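Local coordinates for GTPase-activating protein GYP1 (Saccharomyces cerevisiae, PDB 1FKM) that stimulates GTP hydrolysis by Ypt/Rab GTPases such as Ypt1 and Ypt7, supplying an arginine and a glutamine finger in trans from its TBC domain, at residues Pro99-Asn111 / Ile154-Met166. Numbering follows the deposited sequence.
Sequences PHIPLYQFKSVQN and IDDVEIKDPSTYM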
loop_
_atom_site.group_PDB
_atom_site.type_symbol
_atom_site.label_atom_id
_atom_site.label_comp_id
_atom_site.label_asym_id
_atom_site.label_seq_id
_atom_site.Cartn_x
_atom_site.Cartn_y
_atom_site.Cartn_z
ATOM N N PRO A 99 -5.602 14.625 1.644
ATOM C CA PRO A 99 -6.121 15.968 1.358
ATOM C C PRO A 99 -5.335 16.724 0.289
ATOM O O PRO A 99 -5.824 17.705 -0.273
ATOM C CB PRO A 99 -6.069 16.654 2.721
ATOM C CG PRO A 99 -4.901 15.981 3.389
ATOM C CD PRO A 99 -5.108 14.532 3.031
ATOM N N HIS A 100 -4.122 16.261 0.003
ATOM C CA HIS A 100 -3.279 16.903 -0.997
ATOM C C HIS A 100 -3.545 16.402 -2.418
ATOM O O HIS A 100 -2.982 16.932 -3.375
ATOM C CB HIS A 100 -1.801 16.693 -0.646
ATOM C CG HIS A 100 -1.403 15.252 -0.548
ATOM N ND1 HIS A 100 -1.991 14.376 0.339
ATOM C CD2 HIS A 100 -0.497 14.528 -1.248
ATOM C CE1 HIS A 100 -1.465 13.173 0.180
ATOM N NE2 HIS A 100 -0.557 13.240 -0.777
ATOM N N ILE A 101 -4.402 15.389 -2.559
ATOM C CA ILE A 101 -4.720 14.830 -3.875
ATOM C C ILE A 101 -6.196 15.046 -4.189
ATOM O O ILE A 101 -7.069 14.535 -3.487
ATOM C CB ILE A 101 -4.403 13.312 -3.937
ATOM C CG1 ILE A 101 -2.926 13.080 -3.597
ATOM C CG2 ILE A 101 -4.698 12.770 -5.339
ATOM C CD1 ILE A 101 -2.551 11.614 -3.446
ATOM N N PRO A 102 -6.492 15.804 -5.257
ATOM C CA PRO A 102 -7.856 16.122 -5.697
ATOM C C PRO A 102 -8.811 14.936 -5.799
ATOM O O PRO A 102 -9.973 15.023 -5.393
ATOM C CB PRO A 102 -7.629 16.795 -7.047
ATOM C CG PRO A 102 -6.330 17.506 -6.836
ATOM C CD PRO A 102 -5.501 16.440 -6.145
ATOM N N LEU A 103 -8.318 13.837 -6.356
ATOM C CA LEU A 103 -9.127 12.637 -6.525
ATOM C C LEU A 103 -9.938 12.285 -5.278
ATOM O O LEU A 103 -11.111 11.922 -5.369
ATOM C CB LEU A 103 -8.222 11.449 -6.878
ATOM C CG LEU A 103 -8.903 10.083 -7.018
ATOM C CD1 LEU A 103 -9.787 10.092 -8.262
ATOM C CD2 LEU A 103 -7.849 8.979 -7.121
ATOM N N TYR A 104 -9.316 12.416 -4.112
ATOM C CA TYR A 104 -9.975 12.034 -2.879
ATOM C C TYR A 104 -11.041 12.956 -2.321
ATOM O O TYR A 104 -11.688 12.620 -1.334
ATOM C CB TYR A 104 -8.907 11.681 -1.831
ATOM C CG TYR A 104 -8.036 10.540 -2.332
ATOM C CD1 TYR A 104 -8.447 9.216 -2.189
ATOM C CD2 TYR A 104 -6.878 10.790 -3.082
ATOM C CE1 TYR A 104 -7.744 8.167 -2.792
ATOM C CE2 TYR A 104 -6.165 9.750 -3.685
ATOM C CZ TYR A 104 -6.610 8.440 -3.540
ATOM O OH TYR A 104 -5.949 7.412 -4.180
ATOM N N GLN A 105 -11.263 14.100 -2.962
ATOM C CA GLN A 105 -12.312 14.989 -2.492
ATOM C C GLN A 105 -13.589 14.783 -3.296
ATOM O O GLN A 105 -14.644 15.285 -2.925
ATOM C CB GLN A 105 -11.878 16.456 -2.560
ATOM C CG GLN A 105 -10.883 16.847 -1.479
ATOM C CD GLN A 105 -9.449 16.549 -1.864
ATOM O OE1 GLN A 105 -8.906 17.170 -2.774
ATOM N NE2 GLN A 105 -8.827 15.598 -1.173
ATOM N N PHE A 106 -13.498 14.042 -4.398
ATOM C CA PHE A 106 -14.681 13.779 -5.208
ATOM C C PHE A 106 -15.626 12.901 -4.399
ATOM O O PHE A 106 -15.192 11.952 -3.748
ATOM C CB PHE A 106 -14.297 13.073 -6.509
ATOM C CG PHE A 106 -13.567 13.955 -7.483
ATOM C CD1 PHE A 106 -14.116 15.173 -7.885
ATOM C CD2 PHE A 106 -12.335 13.570 -8.003
ATOM C CE1 PHE A 106 -13.444 15.996 -8.794
ATOM C CE2 PHE A 106 -11.657 14.381 -8.907
ATOM C CZ PHE A 106 -12.212 15.599 -9.303
ATOM N N LYS A 107 -16.915 13.222 -4.433
ATOM C CA LYS A 107 -17.900 12.451 -3.680
ATOM C C LYS A 107 -17.990 10.994 -4.101
ATOM O O LYS A 107 -18.235 10.120 -3.268
ATOM C CB LYS A 107 -19.285 13.098 -3.785
ATOM C CG LYS A 107 -19.488 14.255 -2.822
ATOM C CD LYS A 107 -19.337 13.798 -1.374
ATOM C CE LYS A 107 -19.482 14.962 -0.406
ATOM N NZ LYS A 107 -19.280 14.534 1.008
ATOM N N SER A 108 -17.797 10.729 -5.389
ATOM C CA SER A 108 -17.859 9.364 -5.887
ATOM C C SER A 108 -16.749 8.541 -5.245
ATOM O O SER A 108 -16.954 7.381 -4.885
ATOM C CB SER A 108 -17.714 9.340 -7.413
ATOM O OG SER A 108 -16.448 9.832 -7.811
ATOM N N VAL A 109 -15.578 9.147 -5.094
ATOM C CA VAL A 109 -14.432 8.468 -4.492
ATOM C C VAL A 109 -14.644 8.272 -2.994
ATOM O O VAL A 109 -14.356 7.204 -2.456
ATOM C CB VAL A 109 -13.129 9.261 -4.724
ATOM C CG1 VAL A 109 -11.967 8.603 -3.980
ATOM C CG2 VAL A 109 -12.824 9.315 -6.221
ATOM N N GLN A 110 -15.149 9.299 -2.320
ATOM C CA GLN A 110 -15.398 9.186 -0.888
ATOM C C GLN A 110 -16.403 8.074 -0.591
ATOM O O GLN A 110 -16.202 7.278 0.324
ATOM C CB GLN A 110 -15.904 10.519 -0.331
ATOM C CG GLN A 110 -14.803 11.557 -0.165
ATOM C CD GLN A 110 -15.331 12.897 0.300
ATOM O OE1 GLN A 110 -16.355 12.970 0.977
ATOM N NE2 GLN A 110 -14.624 13.963 -0.042
ATOM N N ASN A 111 -17.482 8.020 -1.366
ATOM C CA ASN A 111 -18.502 6.997 -1.170
ATOM C C ASN A 111 -17.967 5.592 -1.464
ATOM O O ASN A 111 -18.338 4.623 -0.791
ATOM C CB ASN A 111 -19.725 7.277 -2.052
ATOM C CG ASN A 111 -20.422 8.578 -1.688
ATOM O OD1 ASN A 111 -20.537 8.921 -0.517
ATOM N ND2 ASN A 111 -20.903 9.298 -2.695
ATOM N N ILE A 154 -3.367 7.998 -18.146
ATOM C CA ILE A 154 -3.095 7.441 -16.825
ATOM C C ILE A 154 -2.456 8.443 -15.867
ATOM O O ILE A 154 -2.729 8.423 -14.669
ATOM C CB ILE A 154 -2.199 6.184 -16.941
ATOM C CG1 ILE A 154 -3.002 5.055 -17.590
ATOM C CG2 ILE A 154 -1.702 5.754 -15.571
ATOM C CD1 ILE A 154 -2.218 3.772 -17.809
ATOM N N ASP A 155 -1.621 9.330 -16.393
ATOM C CA ASP A 155 -0.957 10.322 -15.556
ATOM C C ASP A 155 -1.917 11.336 -14.937
ATOM O O ASP A 155 -1.531 12.104 -14.055
ATOM C CB ASP A 155 0.114 11.063 -16.363
ATOM C CG ASP A 155 1.251 10.156 -16.792
ATOM O OD1 ASP A 155 1.229 8.959 -16.431
ATOM O OD2 ASP A 155 2.170 10.640 -17.487
ATOM N N ASP A 156 -3.168 11.335 -15.381
ATOM C CA ASP A 156 -4.139 12.281 -14.841
ATOM C C ASP A 156 -5.194 11.626 -13.959
ATOM O O ASP A 156 -6.261 12.198 -13.713
ATOM C CB ASP A 156 -4.813 13.039 -15.986
ATOM C CG ASP A 156 -3.820 13.834 -16.817
ATOM O OD1 ASP A 156 -3.126 14.705 -16.245
ATOM O OD2 ASP A 156 -3.732 13.587 -18.038
ATOM N N VAL A 157 -4.894 10.433 -13.466
ATOM C CA VAL A 157 -5.842 9.717 -12.627
ATOM C C VAL A 157 -6.129 10.437 -11.309
ATOM O O VAL A 157 -7.209 10.287 -10.738
ATOM C CB VAL A 157 -5.343 8.280 -12.331
ATOM C CG1 VAL A 157 -4.100 8.322 -11.437
ATOM C CG2 VAL A 157 -6.454 7.463 -11.688
ATOM N N GLU A 158 -5.180 11.233 -10.829
ATOM C CA GLU A 158 -5.380 11.925 -9.560
ATOM C C GLU A 158 -6.211 13.204 -9.626
ATOM O O GLU A 158 -6.535 13.782 -8.591
ATOM C CB GLU A 158 -4.030 12.238 -8.905
ATOM C CG GLU A 158 -3.140 11.019 -8.701
ATOM C CD GLU A 158 -2.049 11.260 -7.669
ATOM O OE1 GLU A 158 -1.618 12.422 -7.522
ATOM O OE2 GLU A 158 -1.613 10.285 -7.012
ATOM N N ILE A 159 -6.566 13.648 -10.828
ATOM C CA ILE A 159 -7.346 14.876 -10.950
ATOM C C ILE A 159 -8.694 14.727 -11.650
ATOM O O ILE A 159 -9.411 15.712 -11.837
ATOM C CB ILE A 159 -6.535 15.974 -11.677
ATOM C CG1 ILE A 159 -6.135 15.493 -13.071
ATOM C CG2 ILE A 159 -5.293 16.330 -10.865
ATOM C CD1 ILE A 159 -5.442 16.547 -13.905
ATOM N N LYS A 160 -9.056 13.505 -12.022
ATOM C CA LYS A 160 -10.324 13.284 -12.706
ATOM C C LYS A 160 -11.339 12.502 -11.873
ATOM O O LYS A 160 -10.988 11.532 -11.204
ATOM C CB LYS A 160 -10.079 12.562 -14.035
ATOM C CG LYS A 160 -9.158 13.334 -14.966
ATOM C CD LYS A 160 -8.931 12.622 -16.287
ATOM C CE LYS A 160 -8.025 13.455 -17.186
ATOM N NZ LYS A 160 -7.759 12.811 -18.502
ATOM N N ASP A 161 -12.597 12.937 -11.925
ATOM C CA ASP A 161 -13.679 12.281 -11.193
ATOM C C ASP A 161 -14.057 10.994 -11.923
ATOM O O ASP A 161 -14.491 11.038 -13.076
ATOM C CB ASP A 161 -14.901 13.200 -11.130
ATOM C CG ASP A 161 -16.007 12.654 -10.233
ATOM O OD1 ASP A 161 -16.182 11.417 -10.148
ATOM O OD2 ASP A 161 -16.722 13.477 -9.623
ATOM N N PRO A 162 -13.904 9.829 -11.261
ATOM C CA PRO A 162 -14.232 8.531 -11.861
ATOM C C PRO A 162 -15.648 8.443 -12.428
ATOM O O PRO A 162 -15.899 7.700 -13.377
ATOM C CB PRO A 162 -14.021 7.550 -10.705
ATOM C CG PRO A 162 -12.919 8.192 -9.928
ATOM C CD PRO A 162 -13.350 9.649 -9.906
ATOM N N SER A 163 -16.574 9.192 -11.838
ATOM C CA SER A 163 -17.958 9.168 -12.297
ATOM C C SER A 163 -18.132 9.845 -13.653
ATOM O O SER A 163 -19.217 9.811 -14.228
ATOM C CB SER A 163 -18.874 9.828 -11.260
ATOM O OG SER A 163 -18.523 11.184 -11.056
ATOM N N THR A 164 -17.063 10.454 -14.166
ATOM C CA THR A 164 -17.117 11.124 -15.462
ATOM C C THR A 164 -16.634 10.217 -16.589
ATOM O O THR A 164 -16.789 10.550 -17.763
ATOM C CB THR A 164 -16.267 12.420 -15.482
ATOM O OG1 THR A 164 -14.880 12.093 -15.356
ATOM C CG2 THR A 164 -16.670 13.342 -14.344
ATOM N N TYR A 165 -16.047 9.072 -16.240
ATOM C CA TYR A 165 -15.575 8.144 -17.259
ATOM C C TYR A 165 -15.880 6.678 -16.953
ATOM O O TYR A 165 -15.437 5.782 -17.666
ATOM C CB TYR A 165 -14.073 8.355 -17.537
ATOM C CG TYR A 165 -13.117 8.100 -16.383
ATOM C CD1 TYR A 165 -12.565 6.833 -16.172
ATOM C CD2 TYR A 165 -12.718 9.139 -15.540
ATOM C CE1 TYR A 165 -11.632 6.607 -15.154
ATOM C CE2 TYR A 165 -11.785 8.924 -14.513
ATOM C CZ TYR A 165 -11.247 7.657 -14.331
ATOM O OH TYR A 165 -10.322 7.441 -13.332
HETATM N N MSE A 166 -16.664 6.442 -15.906
HETATM C CA MSE A 166 -17.045 5.086 -15.528
HETATM C C MSE A 166 -18.519 5.044 -15.131
HETATM O O MSE A 166 -19.028 5.982 -14.521
HETATM C CB MSE A 166 -16.202 4.604 -14.342
HETATM C CG MSE A 166 -14.724 4.425 -14.634
HETATM SE SE MSE A 166 -13.719 4.059 -13.013
HETATM C CE MSE A 166 -14.411 2.300 -12.612
HETATM O O HOH W 1 -18.060 12.752 -7.642
#
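Three donors grip Asp-161 OD1: across the contact Ser-108 OG at 2.8 Å, and within its own loop the hydroxyl and backbone N of Ser-163. The Ser-163 N to Asp-161 OD1 bond, 2.8 Å long, closes an Asx turn. All three donors lie out of the carboxylate plane, the amide on the anti side. One water joins the other oxygen, Asp-161 OD2, to the backbone N of Ser-108, in the first turn of helix 107-123 after its N-cap, Phe-106; that helix start would probably favour a charged carboxylate. In this all-helical TBC domain, the contact seats the start of helix 107-123 against the loop leading to helix 168-186, away from the two catalytic fingers.

Asp-161 also lies over the Phe-106 ring. Its CB stands 3.7 Å from the ring centroid and almost on the ring normal, a CH-pi contact, with the ring and carboxylate planes tilted against each other. With CG of Asp-161 anti to the backbone N (chi1 -173°), the carboxylate is carried toward Ser-108, while CB rests on the ring. Ile-159 O sits at the ring edge. Next to this, Pro-162 CD meets Val-109 CG2 at 3.7 Å and Leu-103 CD1 at 3.9 Å, the valine and proline side chains crossing nearly at right angles.

Leu-103 N donates to Glu-158 O at 2.9 Å, a bent bond (131° at the hydrogen). Met-247 of helix 247-261 touches both Ile-101 and Glu-158, whose side chains meet through Ile-101 CG2 and Glu-158 CB, 3.7 Å apart.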